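PDB 7CJ5: epimerase from Methylomonas sp. DH-1, which catalyses the manganese-dependent epimerisation of ketoses at C3, acting best on L-ribulose and also interconverting D-allulose and D-fructose. Local coordinates for residues 12-17 and 246-251; 214-219 and 265-270; 39-44 and 67-72. All blocks are in the same frame, centred on the assembly; numbering follows the deposited sequence.

Residues 12-17, from the end of strand 8-12, meet 246-251 more than two hundred residues later, where interaction 1 joins the loops after the first and last strands of the eight-stranded barrel. Nested inside that long loop is interaction 3, which closes early: 39-44 and 67-72 lie on the second and third strands, paired across a single beta-alpha-beta unit. Interaction 2 opens at 214-219, after the seventh strand, and closes at 265-270, beyond 246-251, so it crosses interaction 1 and follows interaction 3 in series. Interactions 1 and 2 touch, as do 1 and 3; the centres of 2 and 3 lie about 20 Å apart, yet all three reach the same D-fructose.

Interaction 1. Residues 12-17 and 246-251; sequences HALVWS and ESFSSE. With MN (manganese (II) ion), chain C; FUD (D-fructose), chain D.
His12 and Phe248 meet as a T-shaped aromatic pair in a contact that has no direct hydrogen bond between its two loops. The edge of Phe248 points at one face of His12, with ring planes at 77° and Phe248 CE1 4.1 Å from His12 CE1. Flat, apolar phenylalanine suits this place because the same ring also packs on Leu14 CD1 and brings CZ near C3 of the fructose. The histidine is kept from turning by Leu14 N, which donates to His12 ND1 in the plane of the ring (3.1 Å). His12 NE2 then faces fructose O6 in a weak bond, though the modelled place of NE2 is less sure. Val15 CG2 lies 3.7 Å from Ser247 N, a buried amide for which no partner is modelled. A water accepts from Ser249 N and donates to Ser247 O; its separation from Leu14 O is too short to trust.

From CG set between backbone N and carbonyl carbon (chi1 73°), the extended chain of Glu246 carries its carboxylate past His12 to the metal. Glu246 OE2 binds manganese at 2.1 Å, alongside Glu152, Asp185 and His211, while its OE1 lies 2.8 Å from fructose O3 and 3.2 Å from His12 CD2. Since O2 and O3 of the sugar both bind the manganese, the metal is likely to polarise the C2 carbonyl and ease proton loss at C3, consistent with Glu246 as a proton donor or acceptor.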
loop_
_atom_site.group_PDB
_atom_site.type_symbol
_atom_site.label_atom_id
_atom_site.label_comp_id
_atom_site.label_asym_id
_atom_site.label_seq_id
_atom_site.Cartn_x
_atom_site.Cartn_y
_atom_site.Cartn_z
ATOM N N HIS A 12 -6.701 -14.843 -12.799
ATOM C CA HIS A 12 -6.557 -15.328 -11.405
ATOM C C HIS A 12 -7.869 -16.005 -10.991
ATOM O O HIS A 12 -8.929 -15.373 -11.131
ATOM C CB HIS A 12 -6.175 -14.184 -10.463
ATOM C CG HIS A 12 -5.578 -14.657 -9.182
ATOM N ND1 HIS A 12 -6.304 -15.372 -8.257
ATOM C CD2 HIS A 12 -4.333 -14.522 -8.675
ATOM C CE1 HIS A 12 -5.537 -15.644 -7.219
ATOM N NE2 HIS A 12 -4.317 -15.135 -7.450
ATOM N N ALA A 13 -7.801 -17.243 -10.504
ATOM C CA ALA A 13 -8.986 -18.035 -10.105
ATOM C C ALA A 13 -9.847 -17.208 -9.151
ATOM O O ALA A 13 -11.073 -17.335 -9.209
ATOM C CB ALA A 13 -8.572 -19.334 -9.454
ATOM N N LEU A 14 -9.229 -16.399 -8.288
ATOM C CA LEU A 14 -9.960 -15.712 -7.191
ATOM C C LEU A 14 -10.827 -14.590 -7.760
ATOM O O LEU A 14 -11.660 -14.086 -7.016
ATOM C CB LEU A 14 -8.975 -15.167 -6.155
ATOM C CG LEU A 14 -8.171 -16.210 -5.385
ATOM C CD1 LEU A 14 -7.441 -15.551 -4.230
ATOM C CD2 LEU A 14 -9.044 -17.351 -4.885
ATOM N N VAL A 15 -10.638 -14.215 -9.028
ATOM C CA VAL A 15 -11.549 -13.260 -9.726
ATOM C C VAL A 15 -12.955 -13.871 -9.790
ATOM O O VAL A 15 -13.927 -13.106 -9.789
ATOM C CB VAL A 15 -11.028 -12.899 -11.127
ATOM C CG1 VAL A 15 -12.100 -12.226 -11.974
ATOM C CG2 VAL A 15 -9.780 -12.038 -11.030
ATOM N N TRP A 16 -13.059 -15.203 -9.825
ATOM C CA TRP A 16 -14.346 -15.918 -10.042
ATOM C C TRP A 16 -14.773 -16.671 -8.780
ATOM O O TRP A 16 -15.971 -16.691 -8.510
ATOM C CB TRP A 16 -14.267 -16.873 -11.242
ATOM C CG TRP A 16 -14.206 -16.185 -12.571
ATOM C CD1 TRP A 16 -15.261 -15.739 -13.320
ATOM C CD2 TRP A 16 -13.020 -15.847 -13.307
ATOM N NE1 TRP A 16 -14.806 -15.163 -14.473
ATOM C CE2 TRP A 16 -13.438 -15.203 -14.489
ATOM C CE3 TRP A 16 -11.650 -16.016 -13.082
ATOM C CZ2 TRP A 16 -12.533 -14.745 -15.448
ATOM C CZ3 TRP A 16 -10.758 -15.563 -14.026
ATOM C CH2 TRP A 16 -11.197 -14.933 -15.190
ATOM N N SER A 17 -13.844 -17.299 -8.058
ATOM C CA SER A 17 -14.194 -18.272 -6.991
ATOM C C SER A 17 -13.286 -18.149 -5.758
ATOM O O SER A 17 -12.047 -18.117 -5.904
ATOM C CB SER A 17 -14.185 -19.663 -7.552
ATOM O OG SER A 17 -14.383 -20.608 -6.510
ATOM N N GLU A 246 -5.517 -9.866 -12.105
ATOM C CA GLU A 246 -6.159 -10.222 -10.818
ATOM C C GLU A 246 -6.831 -9.011 -10.175
ATOM O O GLU A 246 -6.399 -7.861 -10.395
ATOM C CB GLU A 246 -5.125 -10.833 -9.883
ATOM C CG GLU A 246 -4.159 -9.818 -9.337
ATOM C CD GLU A 246 -3.057 -10.414 -8.489
ATOM O OE1 GLU A 246 -3.136 -11.617 -8.166
ATOM O OE2 GLU A 246 -2.117 -9.674 -8.170
ATOM N N SER A 247 -7.887 -9.313 -9.423
ATOM C CA SER A 247 -8.604 -8.404 -8.501
ATOM C C SER A 247 -9.327 -9.272 -7.472
ATOM O O SER A 247 -9.496 -10.474 -7.736
ATOM C CB SER A 247 -9.545 -7.506 -9.228
ATOM O OG SER A 247 -10.166 -6.637 -8.298
ATOM N N PHE A 248 -9.734 -8.690 -6.347
ATOM C CA PHE A 248 -10.156 -9.441 -5.139
ATOM C C PHE A 248 -11.413 -8.799 -4.563
ATOM O O PHE A 248 -11.281 -7.768 -3.891
ATOM C CB PHE A 248 -8.996 -9.474 -4.140
ATOM C CG PHE A 248 -7.751 -10.085 -4.729
ATOM C CD1 PHE A 248 -7.661 -11.456 -4.888
ATOM C CD2 PHE A 248 -6.709 -9.294 -5.183
ATOM C CE1 PHE A 248 -6.535 -12.033 -5.456
ATOM C CE2 PHE A 248 -5.584 -9.870 -5.757
ATOM C CZ PHE A 248 -5.501 -11.236 -5.895
ATOM N N SER A 249 -12.579 -9.378 -4.862
ATOM C CA SER A 249 -13.913 -8.923 -4.379
ATOM C C SER A 249 -14.190 -9.541 -3.013
ATOM O O SER A 249 -13.993 -10.780 -2.882
ATOM C CB SER A 249 -15.013 -9.302 -5.336
ATOM O OG SER A 249 -16.289 -9.185 -4.706
ATOM N N SER A 250 -14.658 -8.739 -2.050
ATOM C CA SER A 250 -15.032 -9.209 -0.687
ATOM C C SER A 250 -16.277 -10.108 -0.779
ATOM O O SER A 250 -16.625 -10.748 0.233
ATOM C CB SER A 250 -15.261 -8.051 0.263
ATOM O OG SER A 250 -16.447 -7.345 -0.071
ATOM N N GLU A 251 -16.941 -10.146 -1.937
ATOM C CA GLU A 251 -18.185 -10.937 -2.127
ATOM C C GLU A 251 -17.815 -12.330 -2.634
ATOM O O GLU A 251 -18.703 -13.193 -2.734
ATOM C CB GLU A 251 -19.129 -10.242 -3.106
ATOM C CG GLU A 251 -19.537 -8.853 -2.646
ATOM C CD GLU A 251 -20.743 -8.292 -3.369
ATOM O OE1 GLU A 251 -21.070 -8.815 -4.425
ATOM O OE2 GLU A 251 -21.353 -7.347 -2.853
HETATM MN MN MN C . -0.179 -10.099 -7.461
HETATM C C1 FUD D . -1.659 -9.964 -3.273
HETATM C C2 FUD D . -1.302 -10.297 -4.695
HETATM C C3 FUD D . -1.644 -11.673 -5.208
HETATM C C4 FUD D . -1.160 -12.606 -4.115
HETATM C C5 FUD D . -1.588 -14.071 -4.173
HETATM C C6 FUD D . -2.542 -14.449 -5.290
HETATM O O1 FUD D . -1.688 -8.549 -3.075
HETATM O O2 FUD D . -0.759 -9.462 -5.406
HETATM O O3 FUD D . -0.979 -11.936 -6.448
HETATM O O4 FUD D . 0.250 -12.485 -4.143
HETATM O O5 FUD D . -0.429 -14.902 -4.190
HETATM O O6 FUD D . -2.851 -15.861 -5.137
HETATM O O HOH W 1 -12.354 -11.694 -6.778
#

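Interaction 2. Residues 214-219 and 265-270; sequences ESHRGY and RNLWHD. With FUD (D-fructose), chain D.
The loop that follows barrel strand 207-212 carries the sugar-binding Arg217, and around it His216, Gly218 and Tyr219 rest on Leu267 and Trp268 of the connector leading into helix 271-286. Leu267 is the apolar wedge: its CB lies 3.9 Å from Gly218 CA, and its CD2 is 3.7 Å from His216 O. Tyr219 crosses Trp268 at about a right angle, with CE1 3.8 Å from Trp268 CB.

A type I beta turn from Glu214 to Arg217 shapes the loop at this C-terminal mouth of the TIM barrel. Just past it, Gly218 N donates to His216 ND1, close to the plane of the imidazole (2.9 Å). Any CB on Gly218 would collide with His216 CE1 and press on Leu267 CB, which explains why a residue without a side chain fits there.

Arg217, bent at chi3 (88°), turns its guanidinium into the active site. Arg217 NH1 and NH2 both donate to fructose O1, which lies at the edge of the group near its plane, at 2.9 Å and 3.1 Å; NH2 also donates to O2. Tyr187 adds a cation-pi contact. A leucine at Arg217 would lack these donors and would probably leave O1 without its two-pronged grip and O2 without this charged neighbour.

Trp268 NE1 bonds Ser247 OG, which also lies very close to Arg217 O, a separation short enough to be doubtful in detail. Arg265 NH2, 4.0 Å from His216 CB, forms a salt bridge with Glu192 of the second subunit.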
loop_
_atom_site.group_PDB
_atom_site.type_symbol
_atom_site.label_atom_id
_atom_site.label_comp_id
_atom_site.label_asym_id
_atom_site.label_seq_id
_atom_site.Cartn_x
_atom_site.Cartn_y
_atom_site.Cartn_z
ATOM N N GLU A 214 -4.795 -2.705 -11.324
ATOM C CA GLU A 214 -4.929 -1.229 -11.250
ATOM C C GLU A 214 -4.510 -0.773 -9.838
ATOM O O GLU A 214 -4.440 -1.621 -8.916
ATOM C CB GLU A 214 -6.354 -0.829 -11.646
ATOM C CG GLU A 214 -6.566 0.665 -11.757
ATOM C CD GLU A 214 -5.574 1.396 -12.648
ATOM O OE1 GLU A 214 -5.888 1.617 -13.837
ATOM O OE2 GLU A 214 -4.492 1.743 -12.154
ATOM N N SER A 215 -4.218 0.521 -9.680
ATOM C CA SER A 215 -3.743 1.136 -8.411
ATOM C C SER A 215 -4.671 0.750 -7.251
ATOM O O SER A 215 -4.167 0.489 -6.136
ATOM C CB SER A 215 -3.630 2.629 -8.557
ATOM O OG SER A 215 -4.819 3.183 -9.108
ATOM N N HIS A 216 -5.978 0.725 -7.490
ATOM C CA HIS A 216 -7.012 0.394 -6.474
ATOM C C HIS A 216 -7.525 -1.043 -6.674
ATOM O O HIS A 216 -8.454 -1.447 -5.941
ATOM C CB HIS A 216 -8.114 1.459 -6.523
ATOM C CG HIS A 216 -8.693 1.690 -7.880
ATOM N ND1 HIS A 216 -8.950 0.659 -8.750
ATOM C CD2 HIS A 216 -9.095 2.820 -8.505
ATOM C CE1 HIS A 216 -9.472 1.141 -9.861
ATOM N NE2 HIS A 216 -9.577 2.465 -9.735
ATOM N N ARG A 217 -6.943 -1.782 -7.626
ATOM C CA ARG A 217 -7.250 -3.208 -7.972
ATOM C C ARG A 217 -8.633 -3.346 -8.623
ATOM O O ARG A 217 -9.173 -4.477 -8.657
ATOM C CB ARG A 217 -7.188 -4.130 -6.751
ATOM C CG ARG A 217 -6.058 -3.813 -5.786
ATOM C CD ARG A 217 -5.682 -4.999 -4.920
ATOM N NE ARG A 217 -4.682 -5.826 -5.575
ATOM C CZ ARG A 217 -3.848 -6.640 -4.947
ATOM N NH1 ARG A 217 -3.904 -6.761 -3.637
ATOM N NH2 ARG A 217 -2.952 -7.321 -5.632
ATOM N N GLY A 218 -9.194 -2.253 -9.138
ATOM C CA GLY A 218 -10.477 -2.287 -9.865
ATOM C C GLY A 218 -10.254 -2.431 -11.360
ATOM O O GLY A 218 -9.204 -2.982 -11.767
ATOM N N TYR A 219 -11.189 -1.920 -12.156
ATOM C CA TYR A 219 -11.128 -1.928 -13.642
ATOM C C TYR A 219 -9.807 -1.310 -14.126
ATOM O O TYR A 219 -9.452 -0.210 -13.678
ATOM C CB TYR A 219 -12.339 -1.188 -14.209
ATOM C CG TYR A 219 -13.516 -2.085 -14.487
ATOM C CD1 TYR A 219 -14.465 -2.357 -13.515
ATOM C CD2 TYR A 219 -13.668 -2.683 -15.727
ATOM C CE1 TYR A 219 -15.529 -3.206 -13.766
ATOM C CE2 TYR A 219 -14.733 -3.522 -16.000
ATOM C CZ TYR A 219 -15.666 -3.780 -15.015
ATOM O OH TYR A 219 -16.726 -4.590 -15.286
ATOM N N ARG A 265 -13.991 -2.010 0.102
ATOM C CA ARG A 265 -14.973 -1.537 -0.900
ATOM C C ARG A 265 -14.832 -2.398 -2.146
ATOM O O ARG A 265 -13.691 -2.742 -2.499
ATOM C CB ARG A 265 -14.782 -0.051 -1.215
ATOM C CG ARG A 265 -13.371 0.361 -1.604
ATOM C CD ARG A 265 -13.245 1.873 -1.781
ATOM N NE ARG A 265 -11.905 2.218 -2.234
ATOM C CZ ARG A 265 -11.625 2.838 -3.371
ATOM N NH1 ARG A 265 -12.598 3.245 -4.170
ATOM N NH2 ARG A 265 -10.369 3.075 -3.697
ATOM N N ASN A 266 -15.959 -2.737 -2.766
ATOM C CA ASN A 266 -15.968 -3.467 -4.052
ATOM C C ASN A 266 -16.026 -2.435 -5.177
ATOM O O ASN A 266 -16.835 -1.494 -5.097
ATOM C CB ASN A 266 -17.088 -4.500 -4.093
ATOM C CG ASN A 266 -16.805 -5.640 -3.141
ATOM O OD1 ASN A 266 -15.821 -6.357 -3.301
ATOM N ND2 ASN A 266 -17.642 -5.797 -2.135
ATOM N N LEU A 267 -15.141 -2.602 -6.155
ATOM C CA LEU A 267 -14.994 -1.699 -7.317
ATOM C C LEU A 267 -15.710 -2.323 -8.512
ATOM O O LEU A 267 -15.700 -1.703 -9.582
ATOM C CB LEU A 267 -13.505 -1.493 -7.613
ATOM C CG LEU A 267 -12.789 -0.474 -6.732
ATOM C CD1 LEU A 267 -13.763 0.563 -6.225
ATOM C CD2 LEU A 267 -12.101 -1.134 -5.561
ATOM N N TRP A 268 -16.300 -3.507 -8.339
ATOM C CA TRP A 268 -16.924 -4.258 -9.461
ATOM C C TRP A 268 -17.841 -5.355 -8.925
ATOM O O TRP A 268 -17.615 -5.821 -7.789
ATOM C CB TRP A 268 -15.840 -4.821 -10.394
ATOM C CG TRP A 268 -14.830 -5.709 -9.733
ATOM C CD1 TRP A 268 -13.637 -5.331 -9.188
ATOM C CD2 TRP A 268 -14.922 -7.131 -9.530
ATOM N NE1 TRP A 268 -12.980 -6.415 -8.671
ATOM C CE2 TRP A 268 -13.745 -7.533 -8.862
ATOM C CE3 TRP A 268 -15.869 -8.105 -9.860
ATOM C CZ2 TRP A 268 -13.486 -8.864 -8.533
ATOM C CZ3 TRP A 268 -15.621 -9.417 -9.525
ATOM C CH2 TRP A 268 -14.445 -9.790 -8.873
ATOM N N HIS A 269 -18.845 -5.738 -9.718
ATOM C CA HIS A 269 -19.826 -6.804 -9.379
ATOM C C HIS A 269 -19.540 -8.075 -10.176
ATOM O O HIS A 269 -19.512 -9.164 -9.579
ATOM C CB HIS A 269 -21.247 -6.370 -9.722
ATOM C CG HIS A 269 -21.724 -5.205 -8.941
ATOM N ND1 HIS A 269 -22.563 -5.360 -7.859
ATOM C CD2 HIS A 269 -21.503 -3.883 -9.086
ATOM C CE1 HIS A 269 -22.843 -4.172 -7.364
ATOM N NE2 HIS A 269 -22.206 -3.249 -8.096
ATOM N N ASP A 270 -19.408 -7.929 -11.490
ATOM C CA ASP A 270 -19.418 -9.063 -12.445
ATOM C C ASP A 270 -17.984 -9.483 -12.800
ATOM O O ASP A 270 -17.292 -8.726 -13.492
ATOM C CB ASP A 270 -20.222 -8.729 -13.700
ATOM C CG ASP A 270 -20.419 -9.967 -14.546
ATOM O OD1 ASP A 270 -21.134 -10.879 -14.084
ATOM O OD2 ASP A 270 -19.809 -10.043 -15.604
HETATM C C1 FUD D . -1.659 -9.964 -3.273
HETATM C C2 FUD D . -1.302 -10.297 -4.695
HETATM C C3 FUD D . -1.644 -11.673 -5.208
HETATM C C4 FUD D . -1.160 -12.606 -4.115
HETATM C C5 FUD D . -1.588 -14.071 -4.173
HETATM C C6 FUD D . -2.542 -14.449 -5.290
HETATM O O1 FUD D . -1.688 -8.549 -3.075
HETATM O O2 FUD D . -0.759 -9.462 -5.406
HETATM O O3 FUD D . -0.979 -11.936 -6.448
HETATM O O4 FUD D . 0.250 -12.485 -4.143
HETATM O O5 FUD D . -0.429 -14.902 -4.190
HETATM O O6 FUD D . -2.851 -15.861 -5.137
HETATM O O HOH W 2 -13.120 -0.095 -10.914
#

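Interaction 3. Residues 39-44 and 67-72; sequences YIEIAL and HASLGL. With FUD (D-fructose), chain D.
Strands 39-43 and 67-72 run parallel, their directions 30° apart, with Ile40 O, Ile42 N, Ile42 O and Leu44 N bonded in turn to His67 N, His67 O, Ser69 N and Ser69 O. Side chains alternate between the two faces of the sheet. Glu41, His67 and Ser69 share one face, and at its sugar end Ser69 meets the fructose. With CG anti to the backbone N (chi1 -175°), Glu41 stretches out until OE2 accepts from Ser69 OG at 2.6 Å, on its anti side and 18° out of the carboxylate plane. With its proton given to Glu41, Ser69 OG accepts from fructose O6 (2.9 Å); a hydroxyl suits the place because it can donate and accept at once. Glu41 OE1 bonds Tyr209, Thr244 and His211, linking Ser69 to the metal site. Farther from the sugar, His67 directs CD2 over the centre of Tyr39's face in an edge-to-face pair, while its NE2 bonds Glu8.

On the face of Ile42 and Ala68, the small Ala68 leaves room for Leu44, which follows the strand; Leu44 CD1 comes a tight 3.3 Å from Ala68 CB. Leu44 and Leu70 then both pack on Ala96 of helix 83-102, and strands 8-12 and 107-112 flank the pair within the barrel wall.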
loop_
_atom_site.group_PDB
_atom_site.type_symbol
_atom_site.label_atom_id
_atom_site.label_comp_id
_atom_site.label_asym_id
_atom_site.label_seq_id
_atom_site.Cartn_x
_atom_site.Cartn_y
_atom_site.Cartn_z
ATOM N N TYR A 39 -4.651 -19.474 -19.773
ATOM C CA TYR A 39 -4.460 -20.286 -18.547
ATOM C C TYR A 39 -5.237 -19.658 -17.395
ATOM O O TYR A 39 -5.623 -18.472 -17.461
ATOM C CB TYR A 39 -2.974 -20.462 -18.203
ATOM C CG TYR A 39 -2.260 -19.226 -17.712
ATOM C CD1 TYR A 39 -1.630 -18.368 -18.600
ATOM C CD2 TYR A 39 -2.216 -18.906 -16.364
ATOM C CE1 TYR A 39 -0.979 -17.229 -18.163
ATOM C CE2 TYR A 39 -1.564 -17.770 -15.910
ATOM C CZ TYR A 39 -0.954 -16.922 -16.815
ATOM O OH TYR A 39 -0.340 -15.785 -16.384
ATOM N N ILE A 40 -5.482 -20.475 -16.380
ATOM C CA ILE A 40 -5.987 -20.021 -15.059
ATOM C C ILE A 40 -4.819 -20.110 -14.079
ATOM O O ILE A 40 -4.064 -21.111 -14.122
ATOM C CB ILE A 40 -7.199 -20.841 -14.586
ATOM C CG1 ILE A 40 -7.705 -20.339 -13.232
ATOM C CG2 ILE A 40 -6.890 -22.332 -14.559
ATOM C CD1 ILE A 40 -9.148 -20.676 -12.976
ATOM N N GLU A 41 -4.654 -19.070 -13.270
ATOM C CA GLU A 41 -3.716 -19.075 -12.128
ATOM C C GLU A 41 -4.496 -19.566 -10.905
ATOM O O GLU A 41 -5.368 -18.837 -10.402
ATOM C CB GLU A 41 -3.112 -17.694 -11.920
ATOM C CG GLU A 41 -2.056 -17.681 -10.829
ATOM C CD GLU A 41 -1.404 -16.328 -10.650
ATOM O OE1 GLU A 41 -0.970 -15.765 -11.664
ATOM O OE2 GLU A 41 -1.356 -15.836 -9.509
ATOM N N ILE A 42 -4.230 -20.791 -10.479
ATOM C CA ILE A 42 -4.973 -21.431 -9.358
ATOM C C ILE A 42 -4.325 -21.010 -8.044
ATOM O O ILE A 42 -3.105 -21.117 -7.943
ATOM C CB ILE A 42 -5.011 -22.954 -9.518
ATOM C CG1 ILE A 42 -5.667 -23.347 -10.841
ATOM C CG2 ILE A 42 -5.701 -23.586 -8.318
ATOM C CD1 ILE A 42 -5.527 -24.814 -11.173
ATOM N N ALA A 43 -5.126 -20.527 -7.095
ATOM C CA ALA A 43 -4.654 -20.086 -5.764
ATOM C C ALA A 43 -4.500 -21.332 -4.888
ATOM O O ALA A 43 -5.501 -22.025 -4.672
ATOM C CB ALA A 43 -5.618 -19.081 -5.181
ATOM N N LEU A 44 -3.275 -21.643 -4.466
ATOM C CA LEU A 44 -2.959 -22.881 -3.711
ATOM C C LEU A 44 -2.596 -22.522 -2.264
ATOM O O LEU A 44 -1.645 -23.125 -1.716
ATOM C CB LEU A 44 -1.813 -23.606 -4.418
ATOM C CG LEU A 44 -2.162 -24.234 -5.765
ATOM C CD1 LEU A 44 -0.979 -25.018 -6.318
ATOM C CD2 LEU A 44 -3.395 -25.119 -5.652
ATOM N N HIS A 67 -1.299 -22.399 -14.205
ATOM C CA HIS A 67 -0.148 -22.119 -13.316
ATOM C C HIS A 67 -0.726 -21.939 -11.915
ATOM O O HIS A 67 -1.964 -22.044 -11.772
ATOM C CB HIS A 67 0.649 -20.907 -13.806
ATOM C CG HIS A 67 1.261 -21.090 -15.152
ATOM N ND1 HIS A 67 2.141 -22.126 -15.434
ATOM C CD2 HIS A 67 1.150 -20.356 -16.282
ATOM C CE1 HIS A 67 2.540 -22.027 -16.691
ATOM N NE2 HIS A 67 1.945 -20.942 -17.239
ATOM N N ALA A 68 0.117 -21.729 -10.911
ATOM C CA ALA A 68 -0.359 -21.588 -9.519
ATOM C C ALA A 68 0.388 -20.457 -8.825
ATOM O O ALA A 68 1.564 -20.208 -9.143
ATOM C CB ALA A 68 -0.211 -22.891 -8.766
ATOM N N SER A 69 -0.305 -19.809 -7.897
ATOM C CA SER A 69 0.262 -18.820 -6.957
ATOM C C SER A 69 -0.250 -19.155 -5.562
ATOM O O SER A 69 -1.294 -19.838 -5.425
ATOM C CB SER A 69 -0.081 -17.409 -7.354
ATOM O OG SER A 69 -1.483 -17.200 -7.330
ATOM N N LEU A 70 0.460 -18.695 -4.553
ATOM C CA LEU A 70 -0.056 -18.741 -3.171
ATOM C C LEU A 70 0.681 -17.686 -2.361
ATOM O O LEU A 70 1.720 -17.181 -2.841
ATOM C CB LEU A 70 0.153 -20.148 -2.602
ATOM C CG LEU A 70 1.600 -20.621 -2.529
ATOM C CD1 LEU A 70 2.260 -20.168 -1.236
ATOM C CD2 LEU A 70 1.674 -22.124 -2.670
ATOM N N GLY A 71 0.122 -17.366 -1.202
ATOM C CA GLY A 71 0.814 -16.689 -0.101
ATOM C C GLY A 71 0.845 -17.602 1.103
ATOM O O GLY A 71 -0.173 -18.279 1.369
ATOM N N LEU A 72 1.984 -17.660 1.788
ATOM C CA LEU A 72 2.101 -18.432 3.043
ATOM C C LEU A 72 1.334 -17.677 4.127
ATOM O O LEU A 72 0.862 -16.536 3.877
ATOM C CB LEU A 72 3.575 -18.630 3.390
ATOM C CG LEU A 72 4.394 -19.358 2.323
ATOM C CD1 LEU A 72 5.866 -19.347 2.692
ATOM C CD2 LEU A 72 3.901 -20.787 2.148
HETATM C C1 FUD D . -1.659 -9.964 -3.273
HETATM C C2 FUD D . -1.302 -10.297 -4.695
HETATM C C3 FUD D . -1.644 -11.673 -5.208
HETATM C C4 FUD D . -1.160 -12.606 -4.115
HETATM C C5 FUD D . -1.588 -14.071 -4.173
HETATM C C6 FUD D . -2.542 -14.449 -5.290
HETATM O O1 FUD D . -1.688 -8.549 -3.075
HETATM O O2 FUD D . -0.759 -9.462 -5.406
HETATM O O3 FUD D . -0.979 -11.936 -6.448
HETATM O O4 FUD D . 0.250 -12.485 -4.143
HETATM O O5 FUD D . -0.429 -14.902 -4.190
HETATM O O6 FUD D . -2.851 -15.861 -5.137
#